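TlmII (Streptoalloteichus hindustanus, PDB 4HVM) probably serves in biosynthesis of the antibiotic tallysomycin, as a condensation-type protein of nonribosomal peptide assembly from a family linked to phosphopantetheine binding. Local coordinates at residues S313-M318 and D460-L465; F302-T307 and S319-G324; V68-D73 and D119-L124; R25-A30 and V139-L144. All coordinates share one frame; numbering follows the deposited sequence.

Contact 1 of 4, residues S313-M318 and D460-L465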
loop_
_atom_site.group_PDB
_atom_site.type_symbol
_atom_site.label_atom_id
_atom_site.label_comp_id
_atom_site.label_asym_id
_atom_site.label_seq_id
_atom_site.Cartn_x
_atom_site.Cartn_y
_atom_site.Cartn_z
ATOM N N SER A 313 10.624 -22.234 16.175
ATOM C CA SER A 313 9.187 -22.093 16.375
ATOM C C SER A 313 8.738 -20.742 15.833
ATOM O O SER A 313 9.564 -19.929 15.418
ATOM C CB SER A 313 8.840 -22.192 17.858
ATOM O OG SER A 313 9.374 -21.094 18.572
ATOM N N PHE A 314 7.432 -20.498 15.835
ATOM C CA PHE A 314 6.917 -19.203 15.409
ATOM C C PHE A 314 7.453 -18.098 16.310
ATOM O O PHE A 314 7.765 -17.005 15.843
ATOM C CB PHE A 314 5.392 -19.192 15.416
ATOM C CG PHE A 314 4.793 -17.863 15.052
ATOM C CD1 PHE A 314 4.903 -17.367 13.763
ATOM C CD2 PHE A 314 4.101 -17.117 15.993
ATOM C CE1 PHE A 314 4.345 -16.151 13.423
ATOM C CE2 PHE A 314 3.540 -15.901 15.660
ATOM C CZ PHE A 314 3.663 -15.416 14.371
ATOM N N ARG A 315 7.562 -18.396 17.600
ATOM C CA ARG A 315 8.098 -17.438 18.559
ATOM C C ARG A 315 9.542 -17.086 18.248
ATOM O O ARG A 315 9.946 -15.933 18.383
ATOM C CB ARG A 315 7.996 -17.976 19.988
ATOM C CG ARG A 315 6.708 -17.611 20.699
ATOM C CD ARG A 315 6.843 -17.788 22.204
ATOM N NE ARG A 315 5.628 -17.400 22.913
ATOM C CZ ARG A 315 4.637 -18.235 23.203
ATOM N NH1 ARG A 315 4.719 -19.510 22.850
ATOM N NH2 ARG A 315 3.565 -17.799 23.852
ATOM N N ASP A 316 10.316 -18.087 17.835
ATOM C CA ASP A 316 11.715 -17.880 17.475
ATOM C C ASP A 316 11.855 -16.874 16.338
ATOM O O ASP A 316 12.637 -15.931 16.426
ATOM C CB ASP A 316 12.379 -19.205 17.088
ATOM C CG ASP A 316 12.666 -20.090 18.287
ATOM O OD1 ASP A 316 12.996 -19.549 19.365
ATOM O OD2 ASP A 316 12.564 -21.327 18.154
ATOM N N LEU A 317 11.085 -17.078 15.275
ATOM C CA LEU A 317 11.156 -16.218 14.102
ATOM C C LEU A 317 10.472 -14.880 14.337
ATOM O O LEU A 317 10.862 -13.871 13.752
ATOM C CB LEU A 317 10.545 -16.925 12.894
ATOM C CG LEU A 317 11.380 -18.092 12.376
ATOM C CD1 LEU A 317 10.495 -19.276 12.079
ATOM C CD2 LEU A 317 12.162 -17.683 11.140
HETATM N N MSE A 318 9.454 -14.875 15.193
HETATM C CA MSE A 318 8.755 -13.643 15.537
HETATM C C MSE A 318 9.697 -12.727 16.300
HETATM O O MSE A 318 9.723 -11.518 16.085
HETATM C CB MSE A 318 7.520 -13.949 16.388
HETATM C CG MSE A 318 6.455 -12.870 16.374
HETATM SE SE MSE A 318 5.780 -12.516 14.588
HETATM C CE MSE A 318 6.534 -10.735 14.362
ATOM N N ASP A 460 0.207 -23.954 18.386
ATOM C CA ASP A 460 1.268 -23.924 19.389
ATOM C C ASP A 460 2.473 -23.135 18.880
ATOM O O ASP A 460 3.328 -23.672 18.175
ATOM C CB ASP A 460 1.693 -25.346 19.764
ATOM C CG ASP A 460 2.525 -25.397 21.038
ATOM O OD1 ASP A 460 2.917 -24.330 21.558
ATOM O OD2 ASP A 460 2.791 -26.518 21.515
ATOM N N PRO A 461 2.550 -21.851 19.252
ATOM C CA PRO A 461 3.640 -20.983 18.796
ATOM C C PRO A 461 5.001 -21.376 19.374
ATOM O O PRO A 461 6.014 -20.816 18.959
ATOM C CB PRO A 461 3.219 -19.601 19.303
ATOM C CG PRO A 461 2.323 -19.878 20.461
ATOM C CD PRO A 461 1.590 -21.136 20.110
ATOM N N SER A 462 5.024 -22.320 20.311
ATOM C CA SER A 462 6.282 -22.779 20.894
ATOM C C SER A 462 6.803 -24.034 20.204
ATOM O O SER A 462 7.977 -24.384 20.335
ATOM C CB SER A 462 6.116 -23.047 22.388
ATOM O OG SER A 462 5.824 -21.850 23.080
ATOM N N ALA A 463 5.923 -24.706 19.469
ATOM C CA ALA A 463 6.283 -25.927 18.758
ATOM C C ALA A 463 7.067 -25.630 17.481
ATOM O O ALA A 463 6.832 -24.618 16.821
ATOM C CB ALA A 463 5.033 -26.735 18.441
ATOM N N PRO A 464 8.013 -26.515 17.133
ATOM C CA PRO A 464 8.823 -26.344 15.923
ATOM C C PRO A 464 7.979 -26.306 14.654
ATOM O O PRO A 464 7.086 -27.133 14.479
ATOM C CB PRO A 464 9.700 -27.600 15.914
ATOM C CG PRO A 464 9.780 -28.009 17.338
ATOM C CD PRO A 464 8.445 -27.679 17.924
ATOM N N LEU A 465 8.258 -25.343 13.783
ATOM C CA LEU A 465 7.601 -25.272 12.485
ATOM C C LEU A 465 8.078 -26.435 11.618
ATOM O O LEU A 465 9.159 -26.970 11.862
ATOM C CB LEU A 465 7.905 -23.927 11.819
ATOM C CG LEU A 465 7.272 -22.711 12.495
ATOM C CD1 LEU A 465 7.671 -21.428 11.793
ATOM C CD2 LEU A 465 5.759 -22.843 12.537
#
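Ser313 and Pro464 bring their CA atoms to 4.3 Å where the start of helix 314-330 meets the loop after helix 445-459. That loop folds as a type I turn from Asp460 to Ala463. The turn presents Pro461 O to the first helical residues, and Arg315 N donates to it over 3.2 Å. The bond is fairly straight (158° at the hydrogen), and the donor lies in the carbonyl plane. An early N-H of the helix, which has no helical acceptor, is thus satisfied by the loop. Ser313 is the N-cap. Its OG accepts from Asp316 N at 3.2 Å, and its own N donates to Asp316 OD2 at 2.9 Å, which completes a capping box. The CB of Ser313 sits among the carbonyl oxygens of Pro461, Ser462 and Ala463. This is structural packing in the C-terminal half of a condensation-type fold: the end of the modelled chain is fastened to the first turn of helix 314-330. The extended chain of Arg315 runs alongside Pro461, pointing the same way. Pro461 CB lies over one face of its guanidinium group, and Ser462 OG lies at the edge. Phe314 has CG anti to the backbone N (chi1 177°), which swings the ring away from the loop. Pro461 CB still meets the ring edge, 4.2 Å from Phe314 CD2. Deeper in, Leu317 CD1 touches Leu465 CD1 at 3.6 Å. Both leucines also rest on Trp251 of helix 241-255.

Contact 2 of 4, residues F302-T307 and S319-G324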
loop_
_atom_site.group_PDB
_atom_site.type_symbol
_atom_site.label_atom_id
_atom_site.label_comp_id
_atom_site.label_asym_id
_atom_site.label_seq_id
_atom_site.Cartn_x
_atom_site.Cartn_y
_atom_site.Cartn_z
ATOM N N PHE A 302 14.212 -3.826 6.658
ATOM C CA PHE A 302 14.724 -4.468 7.868
ATOM C C PHE A 302 15.216 -5.878 7.579
ATOM O O PHE A 302 14.799 -6.500 6.603
ATOM C CB PHE A 302 13.656 -4.496 8.967
ATOM C CG PHE A 302 12.463 -5.346 8.639
ATOM C CD1 PHE A 302 11.465 -4.871 7.806
ATOM C CD2 PHE A 302 12.330 -6.615 9.178
ATOM C CE1 PHE A 302 10.368 -5.651 7.506
ATOM C CE2 PHE A 302 11.235 -7.395 8.885
ATOM C CZ PHE A 302 10.253 -6.913 8.049
ATOM N N GLY A 303 16.102 -6.378 8.435
ATOM C CA GLY A 303 16.671 -7.698 8.250
ATOM C C GLY A 303 16.322 -8.678 9.356
ATOM O O GLY A 303 16.376 -8.344 10.538
ATOM N N VAL A 304 15.959 -9.894 8.962
ATOM C CA VAL A 304 15.713 -10.970 9.910
ATOM C C VAL A 304 16.964 -11.839 10.022
ATOM O O VAL A 304 17.422 -12.413 9.033
ATOM C CB VAL A 304 14.520 -11.837 9.469
ATOM C CG1 VAL A 304 14.210 -12.886 10.517
ATOM C CG2 VAL A 304 13.301 -10.969 9.215
ATOM N N ASP A 305 17.522 -11.923 11.225
ATOM C CA ASP A 305 18.720 -12.723 11.451
ATOM C C ASP A 305 18.357 -14.188 11.651
ATOM O O ASP A 305 17.764 -14.556 12.659
ATOM C CB ASP A 305 19.492 -12.197 12.659
ATOM C CG ASP A 305 20.841 -12.868 12.827
ATOM O OD1 ASP A 305 21.305 -13.536 11.876
ATOM O OD2 ASP A 305 21.436 -12.717 13.916
ATOM N N LEU A 306 18.729 -15.023 10.686
ATOM C CA LEU A 306 18.340 -16.429 10.689
ATOM C C LEU A 306 19.495 -17.344 11.086
ATOM O O LEU A 306 19.439 -18.554 10.858
ATOM C CB LEU A 306 17.859 -16.821 9.292
ATOM C CG LEU A 306 16.871 -15.876 8.604
ATOM C CD1 LEU A 306 16.929 -16.075 7.099
ATOM C CD2 LEU A 306 15.459 -16.111 9.118
ATOM N N THR A 307 20.527 -16.765 11.695
ATOM C CA THR A 307 21.814 -17.442 11.873
ATOM C C THR A 307 21.789 -18.809 12.568
ATOM O O THR A 307 22.196 -19.811 11.983
ATOM C CB THR A 307 22.835 -16.537 12.585
ATOM O OG1 THR A 307 23.082 -15.375 11.784
ATOM C CG2 THR A 307 24.143 -17.281 12.794
ATOM N N SER A 319 10.480 -13.322 17.189
ATOM C CA SER A 319 11.442 -12.582 17.992
ATOM C C SER A 319 12.499 -11.897 17.127
ATOM O O SER A 319 12.846 -10.734 17.343
ATOM C CB SER A 319 12.116 -13.530 18.978
ATOM O OG SER A 319 13.244 -12.925 19.567
ATOM N N ARG A 320 13.002 -12.629 16.140
ATOM C CA ARG A 320 14.068 -12.132 15.284
ATOM C C ARG A 320 13.548 -11.150 14.234
ATOM O O ARG A 320 14.261 -10.234 13.823
ATOM C CB ARG A 320 14.804 -13.307 14.637
ATOM C CG ARG A 320 15.241 -14.352 15.654
ATOM C CD ARG A 320 16.180 -15.379 15.066
ATOM N NE ARG A 320 16.729 -16.262 16.091
ATOM C CZ ARG A 320 17.867 -16.937 15.971
ATOM N NH1 ARG A 320 18.280 -17.715 16.961
ATOM N NH2 ARG A 320 18.596 -16.833 14.868
ATOM N N THR A 321 12.301 -11.336 13.809
ATOM C CA THR A 321 11.668 -10.427 12.860
ATOM C C THR A 321 11.379 -9.085 13.518
ATOM O O THR A 321 11.621 -8.025 12.937
ATOM C CB THR A 321 10.341 -11.005 12.345
ATOM O OG1 THR A 321 10.582 -12.269 11.716
ATOM C CG2 THR A 321 9.689 -10.058 11.350
ATOM N N GLN A 322 10.861 -9.142 14.740
ATOM C CA GLN A 322 10.508 -7.941 15.487
ATOM C C GLN A 322 11.747 -7.135 15.868
ATOM O O GLN A 322 11.709 -5.906 15.917
ATOM C CB GLN A 322 9.712 -8.313 16.741
ATOM C CG GLN A 322 9.237 -7.130 17.575
ATOM C CD GLN A 322 8.365 -7.568 18.734
ATOM O OE1 GLN A 322 7.663 -8.574 18.644
ATOM N NE2 GLN A 322 8.415 -6.826 19.835
ATOM N N ALA A 323 12.846 -7.834 16.136
ATOM C CA ALA A 323 14.098 -7.181 16.509
ATOM C C ALA A 323 14.690 -6.410 15.335
ATOM O O ALA A 323 15.269 -5.339 15.512
ATOM C CB ALA A 323 15.093 -8.199 17.029
ATOM N N GLY A 324 14.549 -6.963 14.136
ATOM C CA GLY A 324 15.050 -6.312 12.944
ATOM C C GLY A 324 14.180 -5.142 12.534
ATOM O O GLY A 324 14.683 -4.098 12.118
#
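Thr321 sets its two branches against two residues of strand 297-305, Phe302 and Val304. The unit is a strand followed by a helix. The strand is outermost in a mixed six-stranded sheet, and helix 314-330 runs back along it, with segment axes 150° apart and 6.7 Å at closest approach. Thr321 CG2 approaches the Phe302 ring obliquely, 3.9 Å from CE2. The other branch, OG1, lies 3.9 Å from both Val304 CG1 and Val304 CG2. That hydroxyl spends its polarity within the helix, on Leu317 O. The Phe302 ring also meets Phe325 edge-to-face. At the outer end Arg320 stretches from CG to NE along the strand's exit. Its NH2 donates to Asp305 O at 3.3 Å. The oxygen lies almost in the guanidinium plane, while the donor stands 40° above the carbonyl plane. With an alanine here, Asp305 O would probably lose this side-chain donor and the strand end the arginine chain that runs beside it. Thr307 OG1 is hydrogen-bonded to Asp305 OD1 and has a second acceptor in Asp273 O. At the other end Gly324, where a CB would run into Gly303 O, lets helix and strand close in: Gly324 CA makes a C-H...O contact with Gly303 O at 3.4 Å.

Contact 3 of 4, residues V68-D73 and D119-L124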
loop_
_atom_site.group_PDB
_atom_site.type_symbol
_atom_site.label_atom_id
_atom_site.label_comp_id
_atom_site.label_asym_id
_atom_site.label_seq_id
_atom_site.Cartn_x
_atom_site.Cartn_y
_atom_site.Cartn_z
ATOM N N VAL A 68 -5.909 17.990 -6.553
ATOM C CA VAL A 68 -4.550 18.496 -6.705
ATOM C C VAL A 68 -3.807 17.898 -7.898
ATOM O O VAL A 68 -3.814 16.686 -8.110
ATOM C CB VAL A 68 -3.732 18.280 -5.408
ATOM C CG1 VAL A 68 -2.238 18.254 -5.696
ATOM C CG2 VAL A 68 -4.076 19.359 -4.389
ATOM N N ASN A 69 -3.189 18.770 -8.688
ATOM C CA ASN A 69 -2.281 18.351 -9.745
ATOM C C ASN A 69 -0.859 18.759 -9.387
ATOM O O ASN A 69 -0.654 19.597 -8.511
ATOM C CB ASN A 69 -2.693 18.958 -11.084
ATOM C CG ASN A 69 -3.995 18.385 -11.606
ATOM O OD1 ASN A 69 -5.072 18.933 -11.369
ATOM N ND2 ASN A 69 -3.902 17.269 -12.320
ATOM N N PHE A 70 0.123 18.167 -10.059
ATOM C CA PHE A 70 1.521 18.426 -9.736
ATOM C C PHE A 70 2.234 19.214 -10.824
ATOM O O PHE A 70 1.960 19.045 -12.013
ATOM C CB PHE A 70 2.257 17.116 -9.456
ATOM C CG PHE A 70 1.765 16.404 -8.233
ATOM C CD1 PHE A 70 2.229 16.759 -6.977
ATOM C CD2 PHE A 70 0.831 15.389 -8.334
ATOM C CE1 PHE A 70 1.773 16.112 -5.847
ATOM C CE2 PHE A 70 0.373 14.736 -7.207
ATOM C CZ PHE A 70 0.846 15.097 -5.963
ATOM N N VAL A 71 3.149 20.080 -10.407
ATOM C CA VAL A 71 3.924 20.881 -11.339
ATOM C C VAL A 71 5.411 20.643 -11.124
ATOM O O VAL A 71 5.983 21.085 -10.125
ATOM C CB VAL A 71 3.628 22.382 -11.176
ATOM C CG1 VAL A 71 4.498 23.191 -12.123
ATOM C CG2 VAL A 71 2.153 22.666 -11.420
ATOM N N ASP A 72 6.032 19.931 -12.059
ATOM C CA ASP A 72 7.462 19.668 -11.987
ATOM C C ASP A 72 8.231 20.773 -12.698
ATOM O O ASP A 72 8.536 20.670 -13.886
ATOM C CB ASP A 72 7.802 18.302 -12.590
ATOM C CG ASP A 72 9.258 17.923 -12.389
ATOM O OD1 ASP A 72 9.892 18.469 -11.462
ATOM O OD2 ASP A 72 9.768 17.076 -13.154
ATOM N N ASP A 73 8.532 21.833 -11.956
ATOM C CA ASP A 73 9.263 22.976 -12.487
ATOM C C ASP A 73 9.863 23.764 -11.329
ATOM O O ASP A 73 9.128 24.315 -10.507
ATOM C CB ASP A 73 8.341 23.870 -13.321
ATOM C CG ASP A 73 9.055 25.092 -13.866
ATOM O OD1 ASP A 73 9.743 24.970 -14.902
ATOM O OD2 ASP A 73 8.929 26.174 -13.255
ATOM N N ASP A 119 -4.953 16.285 -15.471
ATOM C CA ASP A 119 -6.126 15.446 -15.233
ATOM C C ASP A 119 -6.394 15.194 -13.751
ATOM O O ASP A 119 -5.477 15.257 -12.928
ATOM C CB ASP A 119 -5.971 14.112 -15.962
ATOM C CG ASP A 119 -5.479 14.279 -17.384
ATOM O OD1 ASP A 119 -5.808 15.306 -18.017
ATOM O OD2 ASP A 119 -4.761 13.381 -17.868
ATOM N N PRO A 120 -7.662 14.914 -13.405
ATOM C CA PRO A 120 -8.001 14.519 -12.033
ATOM C C PRO A 120 -7.278 13.238 -11.621
ATOM O O PRO A 120 -7.341 12.239 -12.337
ATOM C CB PRO A 120 -9.518 14.282 -12.098
ATOM C CG PRO A 120 -9.840 14.145 -13.557
ATOM C CD PRO A 120 -8.862 15.030 -14.252
ATOM N N LEU A 121 -6.605 13.274 -10.474
ATOM C CA LEU A 121 -5.800 12.148 -10.010
ATOM C C LEU A 121 -6.534 11.294 -8.977
ATOM O O LEU A 121 -6.017 10.273 -8.522
ATOM C CB LEU A 121 -4.467 12.642 -9.444
ATOM C CG LEU A 121 -3.599 13.452 -10.403
ATOM C CD1 LEU A 121 -2.304 13.873 -9.732
ATOM C CD2 LEU A 121 -3.313 12.646 -11.655
ATOM N N VAL A 122 -7.734 11.725 -8.604
ATOM C CA VAL A 122 -8.595 10.947 -7.721
ATOM C C VAL A 122 -9.984 10.848 -8.331
ATOM O O VAL A 122 -10.742 11.816 -8.329
ATOM C CB VAL A 122 -8.698 11.575 -6.324
ATOM C CG1 VAL A 122 -9.708 10.818 -5.476
ATOM C CG2 VAL A 122 -7.333 11.589 -5.649
ATOM N N ARG A 123 -10.308 9.674 -8.862
ATOM C CA ARG A 123 -11.597 9.453 -9.509
ATOM C C ARG A 123 -12.521 8.611 -8.634
ATOM O O ARG A 123 -12.141 7.539 -8.169
ATOM C CB ARG A 123 -11.397 8.776 -10.869
ATOM C CG ARG A 123 -10.654 9.640 -11.874
ATOM C CD ARG A 123 -10.151 8.835 -13.060
ATOM N NE ARG A 123 -8.732 9.084 -13.293
ATOM C CZ ARG A 123 -7.822 8.131 -13.460
ATOM N NH1 ARG A 123 -8.179 6.854 -13.433
ATOM N NH2 ARG A 123 -6.552 8.458 -13.661
ATOM N N LEU A 124 -13.734 9.104 -8.407
ATOM C CA LEU A 124 -14.728 8.352 -7.655
ATOM C C LEU A 124 -15.687 7.686 -8.629
ATOM O O LEU A 124 -16.255 8.349 -9.494
ATOM C CB LEU A 124 -15.489 9.256 -6.684
ATOM C CG LEU A 124 -14.667 9.883 -5.564
ATOM C CD1 LEU A 124 -15.553 10.667 -4.611
ATOM C CD2 LEU A 124 -13.886 8.811 -4.819
HETATM O O HOH W 1 -6.453 15.301 -8.828
#
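Val68 O meets the side chain of Leu121, whose CD1 lies 3.6 Å away. One water sits between the two backbones: it accepts from Leu121 N and lies 3.1 Å from Val68 O. Next comes Asn69, the polar link of the contact. Its CG stands beside the backbone N (chi1 -69°), which brings the amide toward the loop, and ND2 donates to Asp119 O at 2.6 Å. The bond is bent, 141° at the hydrogen, and comes from above the carbonyl plane. The other end of the amide is held too, since OD1 accepts from Arg81 NH1. A leucine in its place would probably leave Asp119 O without this donor and Arg81 NH1 without this acceptor, in a buried setting. Phe70 follows, on the apolar side. Leu121 CD1 comes to the edge of its ring, 3.8 Å from CD2, and the two side chains cross at a slant. Strand 68-72 is an outer strand of a small antiparallel sheet, paired with strand 76-80. The other segment leads into strand 122-128, which lies between strands 87-91 and 133-141 in the mixed five-stranded sheet, and Arg123 ties it to helix 98-110 by a salt bridge to Asp109. The contact therefore joins two sheets of the N-terminal half.

Contact 4 of 4, residues R25-A30 and V139-L144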
loop_
_atom_site.group_PDB
_atom_site.type_symbol
_atom_site.label_atom_id
_atom_site.label_comp_id
_atom_site.label_asym_id
_atom_site.label_seq_id
_atom_site.Cartn_x
_atom_site.Cartn_y
_atom_site.Cartn_z
ATOM N N ARG A 25 10.438 10.610 -7.673
ATOM C CA ARG A 25 11.752 10.286 -8.219
ATOM C C ARG A 25 11.720 9.067 -9.137
ATOM O O ARG A 25 12.446 9.015 -10.129
ATOM C CB ARG A 25 12.778 10.084 -7.101
ATOM C CG ARG A 25 13.204 11.372 -6.417
ATOM C CD ARG A 25 14.347 11.143 -5.433
ATOM N NE ARG A 25 14.855 12.400 -4.882
ATOM C CZ ARG A 25 14.453 12.939 -3.733
ATOM N NH1 ARG A 25 13.540 12.330 -2.991
ATOM N NH2 ARG A 25 14.970 14.090 -3.321
ATOM N N TRP A 26 10.871 8.095 -8.811
ATOM C CA TRP A 26 10.760 6.884 -9.619
ATOM C C TRP A 26 9.489 6.860 -10.470
ATOM O O TRP A 26 9.460 6.238 -11.530
ATOM C CB TRP A 26 10.838 5.630 -8.739
ATOM C CG TRP A 26 9.614 5.381 -7.903
ATOM C CD1 TRP A 26 9.323 5.934 -6.689
ATOM C CD2 TRP A 26 8.525 4.505 -8.215
ATOM N NE1 TRP A 26 8.115 5.464 -6.231
ATOM C CE2 TRP A 26 7.606 4.584 -7.149
ATOM C CE3 TRP A 26 8.236 3.664 -9.294
ATOM C CZ2 TRP A 26 6.417 3.851 -7.132
ATOM C CZ3 TRP A 26 7.057 2.942 -9.276
ATOM C CH2 TRP A 26 6.164 3.037 -8.203
ATOM N N LEU A 27 8.446 7.544 -10.007
ATOM C CA LEU A 27 7.163 7.562 -10.711
ATOM C C LEU A 27 7.184 8.403 -11.981
ATOM O O LEU A 27 6.349 8.216 -12.866
ATOM C CB LEU A 27 6.051 8.066 -9.793
ATOM C CG LEU A 27 5.450 7.025 -8.855
ATOM C CD1 LEU A 27 4.408 7.649 -7.941
ATOM C CD2 LEU A 27 4.849 5.893 -9.664
ATOM N N ARG A 28 8.128 9.333 -12.061
ATOM C CA ARG A 28 8.197 10.261 -13.186
ATOM C C ARG A 28 8.519 9.561 -14.508
ATOM O O ARG A 28 8.013 9.945 -15.565
ATOM C CB ARG A 28 9.220 11.364 -12.902
ATOM C CG ARG A 28 9.291 12.445 -13.964
ATOM C CD ARG A 28 10.232 13.558 -13.536
ATOM N NE ARG A 28 11.485 13.026 -13.009
ATOM C CZ ARG A 28 12.506 12.634 -13.765
ATOM N NH1 ARG A 28 12.425 12.713 -15.087
ATOM N NH2 ARG A 28 13.608 12.160 -13.198
ATOM N N GLU A 29 9.356 8.530 -14.445
ATOM C CA GLU A 29 9.767 7.810 -15.648
ATOM C C GLU A 29 9.055 6.469 -15.806
ATOM O O GLU A 29 9.232 5.776 -16.808
ATOM C CB GLU A 29 11.284 7.618 -15.666
ATOM C CG GLU A 29 12.061 8.870 -16.046
ATOM C CD GLU A 29 13.554 8.729 -15.808
ATOM O OE1 GLU A 29 14.337 9.191 -16.665
ATOM O OE2 GLU A 29 13.940 8.164 -14.760
ATOM N N ALA A 30 8.251 6.108 -14.812
ATOM C CA ALA A 30 7.447 4.898 -14.879
ATOM C C ALA A 30 6.139 5.212 -15.595
ATOM O O ALA A 30 5.736 6.374 -15.656
ATOM C CB ALA A 30 7.175 4.374 -13.480
ATOM N N VAL A 139 -10.250 5.469 -7.575
ATOM C CA VAL A 139 -9.031 5.206 -8.327
ATOM C C VAL A 139 -8.105 6.402 -8.162
ATOM O O VAL A 139 -8.367 7.472 -8.709
ATOM C CB VAL A 139 -9.330 4.989 -9.814
ATOM C CG1 VAL A 139 -8.044 4.725 -10.578
ATOM C CG2 VAL A 139 -10.308 3.840 -9.991
ATOM N N ALA A 140 -7.025 6.228 -7.409
ATOM C CA ALA A 140 -6.230 7.379 -6.999
ATOM C C ALA A 140 -4.725 7.239 -7.178
ATOM O O ALA A 140 -4.160 6.155 -7.039
ATOM C CB ALA A 140 -6.550 7.741 -5.556
ATOM N N HIS A 141 -4.088 8.365 -7.480
ATOM C CA HIS A 141 -2.637 8.460 -7.543
ATOM C C HIS A 141 -2.084 8.313 -6.129
ATOM O O HIS A 141 -2.620 8.898 -5.185
ATOM C CB HIS A 141 -2.252 9.820 -8.125
ATOM C CG HIS A 141 -0.842 9.899 -8.617
ATOM N ND1 HIS A 141 0.242 9.942 -7.768
ATOM C CD2 HIS A 141 -0.341 9.963 -9.873
ATOM C CE1 HIS A 141 1.351 10.022 -8.480
ATOM N NE2 HIS A 141 1.025 10.036 -9.760
ATOM N N GLN A 142 -1.016 7.536 -5.983
ATOM C CA GLN A 142 -0.477 7.217 -4.661
ATOM C C GLN A 142 0.184 8.410 -3.969
ATOM O O GLN A 142 0.463 8.359 -2.772
ATOM C CB GLN A 142 0.515 6.054 -4.746
ATOM C CG GLN A 142 1.791 6.388 -5.499
ATOM C CD GLN A 142 2.908 5.405 -5.217
ATOM O OE1 GLN A 142 2.989 4.344 -5.837
ATOM N NE2 GLN A 142 3.778 5.754 -4.276
HETATM N N MSE A 143 0.437 9.474 -4.724
HETATM C CA MSE A 143 1.030 10.684 -4.162
HETATM C C MSE A 143 -0.035 11.603 -3.571
HETATM O O MSE A 143 0.270 12.688 -3.073
HETATM C CB MSE A 143 1.839 11.431 -5.222
HETATM C CG MSE A 143 3.157 10.768 -5.573
HETATM SE SE MSE A 143 4.150 11.746 -6.930
HETATM C CE MSE A 143 4.097 13.512 -6.117
ATOM N N LEU A 144 -1.286 11.162 -3.641
ATOM C CA LEU A 144 -2.394 11.892 -3.043
ATOM C C LEU A 144 -3.023 11.075 -1.925
ATOM O O LEU A 144 -3.276 11.588 -0.840
ATOM C CB LEU A 144 -3.454 12.229 -4.094
ATOM C CG LEU A 144 -3.079 13.267 -5.154
ATOM C CD1 LEU A 144 -4.308 13.696 -5.932
ATOM C CD2 LEU A 144 -2.402 14.468 -4.515
#
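Leu27 of helix 18-27 presses its CD1 onto His141, the last residue of strand 133-141, and onto Gln142 and Met143 just after it. In sequence this stretch corresponds to the start of the HHxxxDG active-site motif of condensation domains. Gln142 stands where the second histidine, commonly taken as catalytic, would be, so the usual chemistry may not apply here. The apolar contacts all converge on one methyl. Leu27 CD1 lies 3.8 Å from Gln142 CG, 3.9 Å from His141 CE1 and 4.1 Å from Met143 CG, and it reaches the imidazole obliquely. Met143 is present as selenomethionine. Gln142 has CG between its backbone N and carbonyl carbon (chi1 67°), and from there the chain extends toward the helix. The flat groups meet more loosely. Gln142 OE1 comes to the benzo edge of Trp26, 3.7 Å from CZ2, with the amide and indole planes 67° apart. Leu27 CG lies over one face of the same indole, toward its rim, so the leucine packs against both the tryptophan and the 141-143 stretch. The ring of Phe36 also meets His141 at a steep angle. Polar bonds stay within the segment or go elsewhere. Met143 O accepts from Gln20 NE2 of helix 18-27. The imidazole is fixed in rotation by Met143 N, which donates to His141 ND1 at 3.1 Å, nearly in the ring plane.

Contacts 1 and 2 share helix 314-330 in the C-terminal half and touch through Leu317 and Leu306. Both are partly buried, each with an arginine at its margin, and in each a backbone carbonyl takes an N-H from the helix or its side chain. Contacts 3 and 4 are buried in the N-terminal half, with centres 10 Å apart. They share the sheet pairing of strands 122-128 and 133-141 and meet again where Phe70 packs on Met143. Contact 3 mixes a hydrogen bond from a side-chain amide and a water with apolar packing. Contact 4 is held across its segments by packing alone. Contact 1 lies about 47 Å from contact 3, centre to centre.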